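Local coordinates for Blr3880 protein (Bradyrhizobium japonicum, PDB 2OOD), which probably catalyses the zinc-dependent hydrolytic deamination of guanine to xanthine and ammonia in purine degradation, at residues G166-A171 against P213-A218; N199-T204 against P227-N232; C252-G257 against S278-R283; D263-K268 against S286-A291; S304-L309 against M347-L352. One frame throughout, in Å; residues are numbered along the deposited sequence.

Contact 1. Residues G166-A171 against P213-A218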
# COMPACT_ATOMS: atom_id res chain seq x y z
N GLY A 166 -28.59 -7.14 -7.63
CA GLY A 166 -29.63 -7.70 -6.78
C GLY A 166 -29.15 -8.24 -5.44
O GLY A 166 -28.11 -8.90 -5.37
N ILE A 167 -29.90 -7.95 -4.38
CA ILE A 167 -29.56 -8.41 -3.04
C ILE A 167 -30.89 -8.86 -2.42
O ILE A 167 -31.84 -8.08 -2.33
CB ILE A 167 -28.89 -7.29 -2.20
CG1 ILE A 167 -28.59 -7.79 -0.79
CG2 ILE A 167 -29.76 -6.06 -2.17
CD1 ILE A 167 -27.41 -8.71 -0.71
N ASP A 168 -30.92 -10.11 -2.00
CA ASP A 168 -32.12 -10.76 -1.46
C ASP A 168 -32.21 -10.94 0.07
O ASP A 168 -33.20 -10.54 0.68
CB ASP A 168 -32.24 -12.13 -2.13
CG ASP A 168 -33.65 -12.51 -2.42
OD1 ASP A 168 -33.88 -13.49 -3.17
OD2 ASP A 168 -34.53 -11.80 -1.90
N ARG A 169 -31.19 -11.57 0.65
CA ARG A 169 -31.13 -11.84 2.09
C ARG A 169 -29.99 -11.08 2.75
O ARG A 169 -29.19 -10.41 2.09
CB ARG A 169 -30.88 -13.32 2.34
CG ARG A 169 -31.58 -14.30 1.43
CD ARG A 169 -30.90 -15.67 1.54
NE ARG A 169 -31.80 -16.76 1.16
CZ ARG A 169 -31.46 -18.05 1.10
NH1 ARG A 169 -30.22 -18.45 1.38
NH2 ARG A 169 -32.37 -18.96 0.75
N ASN A 170 -29.91 -11.22 4.07
CA ASN A 170 -28.84 -10.63 4.87
C ASN A 170 -28.49 -9.16 4.63
O ASN A 170 -27.32 -8.79 4.65
CB ASN A 170 -27.58 -11.49 4.72
CG ASN A 170 -27.75 -12.89 5.31
OD1 ASN A 170 -28.17 -13.03 6.46
ND2 ASN A 170 -27.41 -13.91 4.53
N ALA A 171 -29.51 -8.32 4.43
CA ALA A 171 -29.30 -6.89 4.24
C ALA A 171 -30.55 -6.15 4.70
O ALA A 171 -31.62 -6.74 4.76
CB ALA A 171 -29.02 -6.59 2.77
N PRO A 213 -32.37 -18.60 -3.40
CA PRO A 213 -32.37 -19.40 -4.63
C PRO A 213 -33.33 -18.85 -5.69
O PRO A 213 -33.20 -19.20 -6.87
CB PRO A 213 -32.73 -20.80 -4.14
CG PRO A 213 -33.51 -20.55 -2.90
CD PRO A 213 -32.74 -19.43 -2.24
N GLU A 214 -34.29 -18.01 -5.29
CA GLU A 214 -35.20 -17.44 -6.29
C GLU A 214 -34.46 -16.35 -7.07
O GLU A 214 -34.55 -16.29 -8.31
CB GLU A 214 -36.45 -16.82 -5.63
CG GLU A 214 -37.28 -17.78 -4.82
CD GLU A 214 -36.88 -17.79 -3.35
OE1 GLU A 214 -37.09 -16.74 -2.67
OE2 GLU A 214 -36.35 -18.84 -2.88
N LEU A 215 -33.72 -15.51 -6.35
CA LEU A 215 -32.95 -14.43 -6.96
C LEU A 215 -31.93 -15.02 -7.94
O LEU A 215 -31.75 -14.50 -9.04
CB LEU A 215 -32.24 -13.61 -5.89
CG LEU A 215 -31.37 -12.45 -6.39
CD1 LEU A 215 -32.22 -11.51 -7.21
CD2 LEU A 215 -30.75 -11.72 -5.21
N LEU A 216 -31.27 -16.10 -7.54
CA LEU A 216 -30.29 -16.71 -8.42
C LEU A 216 -30.98 -17.42 -9.58
O LEU A 216 -30.42 -17.53 -10.67
CB LEU A 216 -29.42 -17.71 -7.65
CG LEU A 216 -28.43 -17.09 -6.66
CD1 LEU A 216 -27.74 -18.18 -5.87
CD2 LEU A 216 -27.42 -16.26 -7.41
N LYS A 217 -32.20 -17.89 -9.34
CA LYS A 217 -32.95 -18.56 -10.40
C LYS A 217 -33.35 -17.49 -11.43
O LYS A 217 -33.44 -17.76 -12.64
CB LYS A 217 -34.18 -19.28 -9.84
CG LYS A 217 -34.76 -20.31 -10.80
CD LYS A 217 -35.92 -21.13 -10.20
CE LYS A 217 -35.45 -22.29 -9.28
NZ LYS A 217 -34.87 -21.89 -7.95
N ALA A 218 -33.56 -16.27 -10.94
CA ALA A 218 -33.92 -15.14 -11.78
C ALA A 218 -32.72 -14.78 -12.67
O ALA A 218 -32.87 -14.52 -13.87
CB ALA A 218 -34.31 -13.95 -10.91
O HOH W 1 -36.68 -13.84 -1.86
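L215 meets D168 with two parts of its side chain. L215 CD2 lies 3.4 Å from D168 CB, and L215 CB is 3.2 Å from D168 OD1. D168 and L215 run alongside each other, head to tail. L215 CG is anti to the backbone N (chi1 179°), which carries CD2 to the loop backbone, 3.8 Å from G166 C. R169 makes the second contact. Its chain, extended from CG to NE, crosses P213 at about a right angle, and NH2 reaches P213 CD. P213 N lies over one face of the guanidinium. Outside this shell, S212 OG hydrogen-bonds D168 OD1, and E248 forms a salt bridge with R169 NH1. A water lies 3.0 Å from both D168 OD2 and E214 OE1, between two acidic groups that would probably repel each other. The loop that follows strand 160-166 thus packs on the first turn of helix 213-225. Helix 179-193 adjoins both, with F182 against L215 and P179 against D168.

Contact 2. Residues N199-T204 against P227-N232; sequences NLYAIT and PDCWVN
L200 and W230 both have CG anti to the carbonyl carbon (chi1 -61° and -86°), which turns the leucine and the indole toward each other. The indole lies alongside L200, two residues before its bridge partner A202, and L200 CB sits over one of its faces. L200 CD1 touches W230 CH2 at 3.7 Å. A202 CB packs against W230 CB. The backbones pair in parallel through three hydrogen bonds: W230 N to Y201 O (3.0 Å), I203 N to W230 O (2.6 Å) and N232 N to I203 O (3.0 Å). T204 and N232 are neighbours at the far end, bridged by a water that donates to T204 OG1 and accepts from N232 ND2. T204 OG1 itself donates to A202 O from above the carbonyl plane. This is the pairing of strands 199-205 and 230-234, joined through helix 213-225 as a beta-alpha-beta unit of the barrel. Helix 179-193 packs on Y201 and C229, while I161 of strand 160-166 touches L200 and W230.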
# COMPACT_ATOMS: atom_id res chain seq x y z
N ASN A 199 -21.45 0.48 -23.95
CA ASN A 199 -22.02 -0.07 -22.71
C ASN A 199 -22.31 -1.58 -22.81
O ASN A 199 -22.89 -2.04 -23.79
CB ASN A 199 -23.32 0.64 -22.34
CG ASN A 199 -23.09 2.07 -21.87
OD1 ASN A 199 -22.18 2.35 -21.09
ND2 ASN A 199 -23.93 2.99 -22.34
N LEU A 200 -21.91 -2.33 -21.78
CA LEU A 200 -22.13 -3.78 -21.73
C LEU A 200 -22.82 -4.10 -20.40
O LEU A 200 -22.42 -3.59 -19.36
CB LEU A 200 -20.80 -4.52 -21.82
CG LEU A 200 -20.03 -4.27 -23.12
CD1 LEU A 200 -18.67 -4.92 -23.05
CD2 LEU A 200 -20.82 -4.82 -24.29
N TYR A 201 -23.85 -4.93 -20.45
CA TYR A 201 -24.60 -5.27 -19.24
C TYR A 201 -24.18 -6.58 -18.55
O TYR A 201 -23.90 -7.57 -19.21
CB TYR A 201 -26.09 -5.35 -19.55
CG TYR A 201 -26.94 -5.32 -18.31
CD1 TYR A 201 -27.29 -4.12 -17.71
CD2 TYR A 201 -27.37 -6.49 -17.70
CE1 TYR A 201 -28.03 -4.08 -16.53
CE2 TYR A 201 -28.12 -6.46 -16.52
CZ TYR A 201 -28.44 -5.25 -15.94
OH TYR A 201 -29.14 -5.22 -14.75
N ALA A 202 -24.18 -6.58 -17.22
CA ALA A 202 -23.81 -7.77 -16.48
C ALA A 202 -24.88 -8.14 -15.46
O ALA A 202 -25.21 -7.33 -14.59
CB ALA A 202 -22.48 -7.56 -15.77
N ILE A 203 -25.44 -9.34 -15.60
CA ILE A 203 -26.45 -9.84 -14.66
C ILE A 203 -25.68 -9.80 -13.35
O ILE A 203 -24.60 -10.38 -13.26
CB ILE A 203 -26.82 -11.30 -14.95
CG1 ILE A 203 -27.16 -11.49 -16.43
CG2 ILE A 203 -27.99 -11.71 -14.07
CD1 ILE A 203 -28.42 -10.82 -16.86
N THR A 204 -26.22 -9.15 -12.33
CA THR A 204 -25.45 -9.06 -11.11
C THR A 204 -26.02 -9.48 -9.76
O THR A 204 -26.57 -8.65 -9.03
CB THR A 204 -24.89 -7.64 -10.93
OG1 THR A 204 -24.15 -7.27 -12.10
CG2 THR A 204 -23.96 -7.58 -9.73
N PRO A 227 -28.12 -14.41 -23.63
CA PRO A 227 -26.83 -15.09 -23.67
C PRO A 227 -25.60 -14.19 -23.83
O PRO A 227 -24.50 -14.54 -23.39
CB PRO A 227 -26.99 -16.05 -24.85
CG PRO A 227 -27.93 -15.31 -25.75
CD PRO A 227 -28.97 -14.84 -24.76
N ASP A 228 -25.78 -13.02 -24.44
CA ASP A 228 -24.66 -12.11 -24.66
C ASP A 228 -24.25 -11.33 -23.42
O ASP A 228 -23.15 -10.79 -23.37
CB ASP A 228 -25.00 -11.13 -25.79
CG ASP A 228 -23.76 -10.48 -26.39
OD1 ASP A 228 -22.93 -11.22 -26.97
OD2 ASP A 228 -23.61 -9.24 -26.27
N CYS A 229 -25.14 -11.27 -22.43
CA CYS A 229 -24.85 -10.54 -21.20
C CYS A 229 -23.81 -11.21 -20.30
O CYS A 229 -23.70 -12.44 -20.27
CB CYS A 229 -26.13 -10.33 -20.39
SG CYS A 229 -27.19 -9.01 -20.96
N TRP A 230 -23.07 -10.39 -19.57
CA TRP A 230 -22.06 -10.84 -18.63
C TRP A 230 -22.73 -11.20 -17.30
O TRP A 230 -23.90 -10.88 -17.08
CB TRP A 230 -21.05 -9.72 -18.36
CG TRP A 230 -19.91 -9.61 -19.33
CD1 TRP A 230 -18.60 -9.83 -19.06
CD2 TRP A 230 -19.97 -9.21 -20.71
NE1 TRP A 230 -17.83 -9.58 -20.17
CE2 TRP A 230 -18.65 -9.20 -21.20
CE3 TRP A 230 -21.01 -8.86 -21.58
CZ2 TRP A 230 -18.35 -8.86 -22.52
CZ3 TRP A 230 -20.70 -8.51 -22.90
CH2 TRP A 230 -19.38 -8.52 -23.35
N VAL A 231 -21.98 -11.88 -16.44
CA VAL A 231 -22.45 -12.25 -15.10
C VAL A 231 -21.34 -11.79 -14.16
O VAL A 231 -20.18 -12.16 -14.33
CB VAL A 231 -22.67 -13.77 -14.94
CG1 VAL A 231 -23.31 -14.06 -13.59
CG2 VAL A 231 -23.56 -14.30 -16.05
N ASN A 232 -21.69 -10.97 -13.17
CA ASN A 232 -20.71 -10.42 -12.25
C ASN A 232 -21.13 -10.66 -10.81
O ASN A 232 -22.25 -10.34 -10.43
CB ASN A 232 -20.57 -8.91 -12.54
CG ASN A 232 -19.59 -8.21 -11.62
OD1 ASN A 232 -18.51 -8.73 -11.33
ND2 ASN A 232 -19.95 -7.02 -11.18
O HOH W 2 -22.00 -5.60 -12.66

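Contact 3. Residues C252-G257 against S278-R283; sequences CQDYLG and SNNEFR
The carboxylate of E281 is gripped at both oxygens, across the contact by L256 and at home by S278. L256 N donates to E281 OE2 at 3.0 Å in an almost straight bond (171°), nearly along the C-O axis. S278 N donates to the anti lone pair of E281 OE1 at 2.8 Å. These two bonds fix the rotation of the carboxylate. The same OE2 lies 3.2 Å from D254 CB and 3.5 Å from L256 CB, and L256 CD2 rests against E281 O. D254 comes from the opposite direction, its carboxylate plane 19° from that of E281. The two acids would probably disfavour each other, but D254 OD1 has a salt bridge to R284. D254 OD1 also makes a weak capping bond with G257 N. A water links D254 OD2 to S278 OG. An alanine in place of E281 would probably leave the amides of L256 and S278 without their acceptor and open a gap beside D254. E281 N in turn donates to S278 OG at 3.0 Å. S278 and E281 thus form a capping box at the start of helix 279-288, whose glutamate also accepts from the first turn of helix 255-260.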
# COMPACT_ATOMS: atom_id res chain seq x y z
N CYS A 252 -25.59 -27.33 -1.54
CA CYS A 252 -24.42 -27.14 -2.39
C CYS A 252 -23.11 -27.45 -1.65
O CYS A 252 -22.96 -27.15 -0.47
CB CYS A 252 -24.40 -25.70 -2.96
SG CYS A 252 -25.65 -25.37 -4.28
N GLN A 253 -22.16 -28.05 -2.37
CA GLN A 253 -20.88 -28.47 -1.81
C GLN A 253 -19.85 -27.36 -1.58
O GLN A 253 -19.22 -27.30 -0.52
CB GLN A 253 -20.27 -29.56 -2.70
CG GLN A 253 -21.35 -30.47 -3.29
CD GLN A 253 -22.34 -30.91 -2.21
OE1 GLN A 253 -21.96 -31.62 -1.27
NE2 GLN A 253 -23.60 -30.48 -2.34
N ASP A 254 -19.67 -26.49 -2.57
CA ASP A 254 -18.72 -25.39 -2.45
C ASP A 254 -19.32 -24.08 -2.97
O ASP A 254 -20.34 -24.08 -3.67
CB ASP A 254 -17.41 -25.71 -3.18
CG ASP A 254 -17.63 -26.32 -4.56
OD1 ASP A 254 -18.60 -25.91 -5.24
OD2 ASP A 254 -16.83 -27.19 -4.97
N TYR A 255 -18.69 -22.96 -2.63
CA TYR A 255 -19.19 -21.66 -3.05
C TYR A 255 -19.45 -21.60 -4.56
O TYR A 255 -20.50 -21.12 -5.00
CB TYR A 255 -18.22 -20.57 -2.61
CG TYR A 255 -18.86 -19.22 -2.36
CD1 TYR A 255 -18.50 -18.46 -1.26
CD2 TYR A 255 -19.80 -18.69 -3.24
CE1 TYR A 255 -19.05 -17.20 -1.03
CE2 TYR A 255 -20.36 -17.43 -3.03
CZ TYR A 255 -19.98 -16.69 -1.93
OH TYR A 255 -20.50 -15.42 -1.73
N LEU A 256 -18.49 -22.08 -5.36
CA LEU A 256 -18.66 -22.07 -6.81
C LEU A 256 -19.85 -22.95 -7.20
O LEU A 256 -20.52 -22.70 -8.20
CB LEU A 256 -17.39 -22.58 -7.49
CG LEU A 256 -17.37 -22.65 -9.02
CD1 LEU A 256 -17.55 -21.27 -9.61
CD2 LEU A 256 -16.06 -23.23 -9.49
N GLY A 257 -20.11 -23.99 -6.40
CA GLY A 257 -21.20 -24.89 -6.69
C GLY A 257 -22.56 -24.22 -6.68
O GLY A 257 -23.46 -24.62 -7.43
N SER A 278 -10.97 -23.62 -3.66
CA SER A 278 -10.18 -24.85 -3.62
C SER A 278 -9.55 -25.07 -4.99
O SER A 278 -9.95 -24.44 -5.97
CB SER A 278 -11.08 -26.04 -3.31
OG SER A 278 -12.08 -26.18 -4.31
N ASN A 279 -8.56 -25.96 -5.08
CA ASN A 279 -7.92 -26.23 -6.36
C ASN A 279 -8.95 -26.80 -7.31
O ASN A 279 -8.88 -26.60 -8.52
CB ASN A 279 -6.78 -27.23 -6.19
CG ASN A 279 -5.69 -26.69 -5.32
OD1 ASN A 279 -4.60 -27.27 -5.22
ND2 ASN A 279 -5.97 -25.58 -4.65
N ASN A 280 -9.92 -27.53 -6.75
CA ASN A 280 -10.98 -28.12 -7.54
C ASN A 280 -11.81 -26.99 -8.16
O ASN A 280 -12.12 -27.02 -9.35
CB ASN A 280 -11.86 -29.00 -6.66
CG ASN A 280 -13.02 -29.61 -7.42
OD1 ASN A 280 -12.83 -30.18 -8.50
ND2 ASN A 280 -14.22 -29.51 -6.87
N GLU A 281 -12.15 -26.00 -7.35
CA GLU A 281 -12.93 -24.87 -7.84
C GLU A 281 -12.16 -24.13 -8.92
O GLU A 281 -12.75 -23.70 -9.92
CB GLU A 281 -13.31 -23.94 -6.68
CG GLU A 281 -14.42 -24.50 -5.79
CD GLU A 281 -14.71 -23.63 -4.58
OE1 GLU A 281 -13.79 -23.43 -3.76
OE2 GLU A 281 -15.86 -23.16 -4.44
N PHE A 282 -10.86 -23.98 -8.75
CA PHE A 282 -10.06 -23.30 -9.76
C PHE A 282 -10.11 -24.11 -11.05
O PHE A 282 -10.36 -23.56 -12.12
CB PHE A 282 -8.60 -23.14 -9.31
CG PHE A 282 -8.34 -21.89 -8.51
CD1 PHE A 282 -8.64 -20.64 -9.03
CD2 PHE A 282 -7.76 -21.96 -7.25
CE1 PHE A 282 -8.35 -19.47 -8.31
CE2 PHE A 282 -7.47 -20.80 -6.53
CZ PHE A 282 -7.77 -19.56 -7.06
N ARG A 283 -9.87 -25.42 -10.95
CA ARG A 283 -9.89 -26.27 -12.13
C ARG A 283 -11.23 -26.22 -12.86
O ARG A 283 -11.26 -26.22 -14.09
CB ARG A 283 -9.56 -27.72 -11.78
CG ARG A 283 -8.08 -28.00 -11.51
CD ARG A 283 -7.78 -29.51 -11.51
NE ARG A 283 -8.64 -30.24 -10.58
CZ ARG A 283 -8.40 -30.40 -9.28
NH1 ARG A 283 -7.29 -29.89 -8.73
NH2 ARG A 283 -9.28 -31.05 -8.51
O HOH W 3 -14.31 -27.56 -3.68

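Contact 4. Residues D263-K268 against S286-A291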
# COMPACT_ATOMS: atom_id res chain seq x y z
N ASP A 263 -26.35 -22.41 -13.70
CA ASP A 263 -25.69 -22.15 -14.99
C ASP A 263 -25.09 -20.76 -15.15
O ASP A 263 -25.00 -20.25 -16.27
CB ASP A 263 -26.66 -22.38 -16.15
CG ASP A 263 -27.29 -23.75 -16.13
OD1 ASP A 263 -26.53 -24.75 -16.10
OD2 ASP A 263 -28.53 -23.83 -16.13
N LEU A 264 -24.66 -20.15 -14.05
CA LEU A 264 -24.07 -18.82 -14.12
C LEU A 264 -22.58 -18.90 -14.47
O LEU A 264 -22.02 -17.97 -15.07
CB LEU A 264 -24.25 -18.10 -12.79
CG LEU A 264 -25.69 -17.87 -12.36
CD1 LEU A 264 -25.72 -17.12 -11.04
CD2 LEU A 264 -26.42 -17.07 -13.44
N VAL A 265 -21.92 -20.01 -14.12
CA VAL A 265 -20.50 -20.15 -14.39
C VAL A 265 -20.18 -20.57 -15.81
O VAL A 265 -20.68 -21.58 -16.30
CB VAL A 265 -19.83 -21.16 -13.43
CG1 VAL A 265 -18.36 -21.31 -13.77
CG2 VAL A 265 -19.99 -20.69 -12.00
N GLY A 266 -19.35 -19.77 -16.46
CA GLY A 266 -18.95 -20.03 -17.84
C GLY A 266 -18.35 -18.75 -18.39
O GLY A 266 -17.99 -17.87 -17.61
N PRO A 267 -18.23 -18.59 -19.72
CA PRO A 267 -17.66 -17.36 -20.29
C PRO A 267 -18.39 -16.11 -19.82
O PRO A 267 -19.61 -16.11 -19.66
CB PRO A 267 -17.80 -17.58 -21.79
CG PRO A 267 -17.60 -19.05 -21.92
CD PRO A 267 -18.46 -19.59 -20.79
N LYS A 268 -17.63 -15.04 -19.60
CA LYS A 268 -18.19 -13.76 -19.18
C LYS A 268 -18.66 -13.73 -17.72
O LYS A 268 -19.38 -12.83 -17.31
CB LYS A 268 -19.34 -13.34 -20.10
CG LYS A 268 -18.88 -12.99 -21.52
CD LYS A 268 -20.05 -12.55 -22.38
CE LYS A 268 -19.60 -12.22 -23.79
NZ LYS A 268 -20.70 -11.67 -24.63
N SER A 286 -11.45 -22.90 -14.77
CA SER A 286 -10.55 -22.97 -15.90
C SER A 286 -11.22 -23.73 -17.04
O SER A 286 -11.17 -23.32 -18.20
CB SER A 286 -9.25 -23.67 -15.49
OG SER A 286 -8.38 -23.84 -16.60
N LYS A 287 -11.87 -24.84 -16.69
CA LYS A 287 -12.56 -25.69 -17.65
C LYS A 287 -13.76 -25.01 -18.31
O LYS A 287 -13.90 -25.04 -19.53
CB LYS A 287 -12.99 -26.99 -16.96
CG LYS A 287 -13.65 -28.02 -17.86
CD LYS A 287 -12.69 -28.50 -18.96
CE LYS A 287 -13.09 -29.90 -19.48
NZ LYS A 287 -14.48 -29.97 -20.07
N LYS A 288 -14.62 -24.39 -17.51
CA LYS A 288 -15.81 -23.72 -18.05
C LYS A 288 -15.52 -22.35 -18.66
O LYS A 288 -16.37 -21.77 -19.34
CB LYS A 288 -16.88 -23.56 -16.96
CG LYS A 288 -17.37 -24.87 -16.36
CD LYS A 288 -18.66 -24.65 -15.57
CE LYS A 288 -19.19 -25.94 -14.96
NZ LYS A 288 -18.18 -26.55 -14.05
N GLY A 289 -14.32 -21.83 -18.42
CA GLY A 289 -13.95 -20.53 -18.97
C GLY A 289 -14.34 -19.34 -18.12
O GLY A 289 -14.32 -18.20 -18.60
N ALA A 290 -14.72 -19.58 -16.87
CA ALA A 290 -15.11 -18.50 -15.98
C ALA A 290 -13.84 -17.78 -15.49
O ALA A 290 -12.75 -18.34 -15.55
CB ALA A 290 -15.89 -19.05 -14.80
N ALA A 291 -13.99 -16.55 -15.00
CA ALA A 291 -12.83 -15.80 -14.54
C ALA A 291 -12.93 -15.33 -13.10
O ALA A 291 -14.02 -15.16 -12.57
CB ALA A 291 -12.62 -14.60 -15.45
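Two helix-to-strand connections of the barrel meet here, one leading into strand 269-272 and the other into strand 291-294. G266 and P267 of the first face K288 to A290, where helix 279-288 ends. G266 and A290 come closest along the backbone, with CA atoms 4.5 Å apart. Two CA-H...O contacts join the segments: G266 CA meets K288 O at 3.5 Å, and A290 CA meets G266 O at 3.4 Å. The P267 ring also leans on K288 O, through CD. Beside this backbone seam, V265 CG1 touches A290 CB at 3.5 Å and K288 CD at 3.8 Å. With V265 CG1 anti to the backbone N (chi1 178°), this methyl is the branch that meets A290 and K288. V265 meets the aliphatic part of K288, whose chain bends at its last torsion and ends in a salt bridge with E260. G289 leaves the helix with positive phi (87°), at backbone angles that call for glycine. Its carbonyl accepts from Y390 OH. No conventional hydrogen bond crosses between the two segments. The contact rests on apolar packing and weak CH...O contacts, and the charge of K288 is answered outside it.

Contact 5. Residues S304-L309 against M347-L352; sequences SGLFRL and MCNNTL
N349 reaches from helix 335-352 to the backbone of F307. Its CG is anti to the carbonyl carbon (chi1 -76°), which directs the side chain from CB toward the loop 304-309. At the tip, OD1 and ND2 meet different partners. OD1 lies 3.7 Å from L306 CB and close to L306 CD1, as L306 and N349 overlap with their ends pointing opposite ways. A water donates to OD1 and to L306 O, bridging the two segments. ND2 donates to F307 O at 3.0 Å (152°). The acceptor lies in the amide plane, though the donor is tilted 28° from the carbonyl plane. ND2 also hydrogen-bonds N370 OD1. F307 O has a second donor, L309 N at 2.9 Å, which comes from the opposite face of the carbonyl. An alanine at N349 would probably cost F307 O one of its two donors and leave N370 OD1 without this amide. Beside the amide, L306 CD1 packs on C348 CB at 3.9 Å and, more distantly, on L352 CD1. The helix also meets the second subunit: T351 OG1 hydrogen-bonds G303 O of that chain, and M347, a selenomethionine, packs on its F301. The F307 O to L309 N bond closes an inverse gamma turn centred on R308, which is also the N-cap of helix 309-312.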
# COMPACT_ATOMS: atom_id res chain seq x y z
N SER A 304 -9.35 -10.33 4.57
CA SER A 304 -9.76 -11.53 3.84
C SER A 304 -8.64 -12.55 3.75
O SER A 304 -8.85 -13.73 4.03
CB SER A 304 -10.23 -11.16 2.44
OG SER A 304 -11.32 -10.26 2.50
N GLY A 305 -7.46 -12.10 3.34
CA GLY A 305 -6.33 -13.01 3.23
C GLY A 305 -5.48 -12.84 1.98
O GLY A 305 -5.52 -11.81 1.33
N LEU A 306 -4.72 -13.89 1.66
CA LEU A 306 -3.84 -13.86 0.50
C LEU A 306 -4.33 -14.73 -0.65
O LEU A 306 -4.31 -15.95 -0.58
CB LEU A 306 -2.44 -14.32 0.92
CG LEU A 306 -1.76 -13.60 2.09
CD1 LEU A 306 -0.47 -14.31 2.44
CD2 LEU A 306 -1.50 -12.15 1.74
N PHE A 307 -4.76 -14.07 -1.72
CA PHE A 307 -5.24 -14.76 -2.91
C PHE A 307 -4.10 -15.60 -3.46
O PHE A 307 -2.98 -15.12 -3.61
CB PHE A 307 -5.68 -13.73 -3.96
CG PHE A 307 -6.07 -14.33 -5.27
CD1 PHE A 307 -7.27 -15.02 -5.41
CD2 PHE A 307 -5.24 -14.22 -6.38
CE1 PHE A 307 -7.63 -15.59 -6.63
CE2 PHE A 307 -5.59 -14.79 -7.60
CZ PHE A 307 -6.79 -15.47 -7.73
N ARG A 308 -4.38 -16.86 -3.78
CA ARG A 308 -3.35 -17.75 -4.30
C ARG A 308 -3.09 -17.52 -5.79
O ARG A 308 -3.51 -18.28 -6.65
CB ARG A 308 -3.77 -19.21 -4.04
CG ARG A 308 -3.90 -19.54 -2.55
CD ARG A 308 -4.82 -20.72 -2.32
NE ARG A 308 -4.32 -21.93 -2.95
CZ ARG A 308 -5.09 -22.92 -3.39
NH1 ARG A 308 -6.40 -22.85 -3.28
NH2 ARG A 308 -4.53 -23.99 -3.94
N LEU A 309 -2.36 -16.44 -6.06
CA LEU A 309 -2.02 -16.05 -7.42
C LEU A 309 -1.32 -17.16 -8.20
O LEU A 309 -1.62 -17.39 -9.37
CB LEU A 309 -1.15 -14.80 -7.38
CG LEU A 309 -0.67 -14.20 -8.70
CD1 LEU A 309 -1.86 -13.91 -9.60
CD2 LEU A 309 0.14 -12.95 -8.42
N MSE A 347 4.49 -12.02 -3.01
CA MSE A 347 5.79 -12.29 -2.39
C MSE A 347 5.60 -13.02 -1.08
O MSE A 347 6.43 -13.84 -0.70
CB MSE A 347 6.57 -11.00 -2.17
CG MSE A 347 7.24 -10.45 -3.43
SE MSE A 347 8.34 -11.78 -4.41
CE MSE A 347 9.59 -12.25 -2.98
N CYS A 348 4.51 -12.72 -0.37
CA CYS A 348 4.25 -13.41 0.87
C CYS A 348 3.95 -14.86 0.53
O CYS A 348 4.28 -15.76 1.30
CB CYS A 348 3.07 -12.79 1.61
SG CYS A 348 3.44 -11.19 2.35
N ASN A 349 3.34 -15.09 -0.63
CA ASN A 349 3.02 -16.44 -1.10
C ASN A 349 4.30 -17.19 -1.48
O ASN A 349 4.40 -18.40 -1.29
CB ASN A 349 2.11 -16.41 -2.33
CG ASN A 349 0.68 -16.08 -2.01
OD1 ASN A 349 0.26 -16.08 -0.85
ND2 ASN A 349 -0.10 -15.79 -3.05
N ASN A 350 5.27 -16.47 -2.02
CA ASN A 350 6.54 -17.07 -2.42
C ASN A 350 7.23 -17.69 -1.21
O ASN A 350 7.83 -18.76 -1.30
CB ASN A 350 7.44 -15.99 -3.03
CG ASN A 350 8.77 -16.54 -3.49
OD1 ASN A 350 8.86 -17.21 -4.51
ND2 ASN A 350 9.82 -16.26 -2.72
N THR A 351 7.14 -17.02 -0.07
CA THR A 351 7.77 -17.49 1.15
C THR A 351 7.04 -18.71 1.70
O THR A 351 7.66 -19.58 2.32
CB THR A 351 7.81 -16.37 2.22
OG1 THR A 351 8.56 -15.27 1.70
CG2 THR A 351 8.47 -16.86 3.49
N LEU A 352 5.74 -18.80 1.47
CA LEU A 352 4.95 -19.93 1.95
C LEU A 352 5.13 -21.19 1.09
O LEU A 352 4.85 -22.30 1.55
CB LEU A 352 3.46 -19.56 1.97
CG LEU A 352 3.02 -18.43 2.89
CD1 LEU A 352 1.55 -18.14 2.65
CD2 LEU A 352 3.28 -18.80 4.34
O HOH W 4 -1.88 -17.57 -0.40

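In the fold
From the N terminus, contact 1 opens at the end of strand 160-166 and closes on helix 213-225. Contact 2 opens inside that span, on strand 199-205, and closes beyond it on strand 230-234, so the two cross. They also touch, through a probable hydrogen bond from G166 N to T204 O. Contact 3 opens at the start of helix 255-260 and contact 4 in the loop after it. They close at the start and end of helix 279-288, so they cross too. Contact 4 reaches back to contact 2 through K268, which bonds to V231 and D228. Contact 5, last in series, ties the loop before helix 309-312 to helix 335-352, near the second subunit, and F307 touches F282 of contact 3.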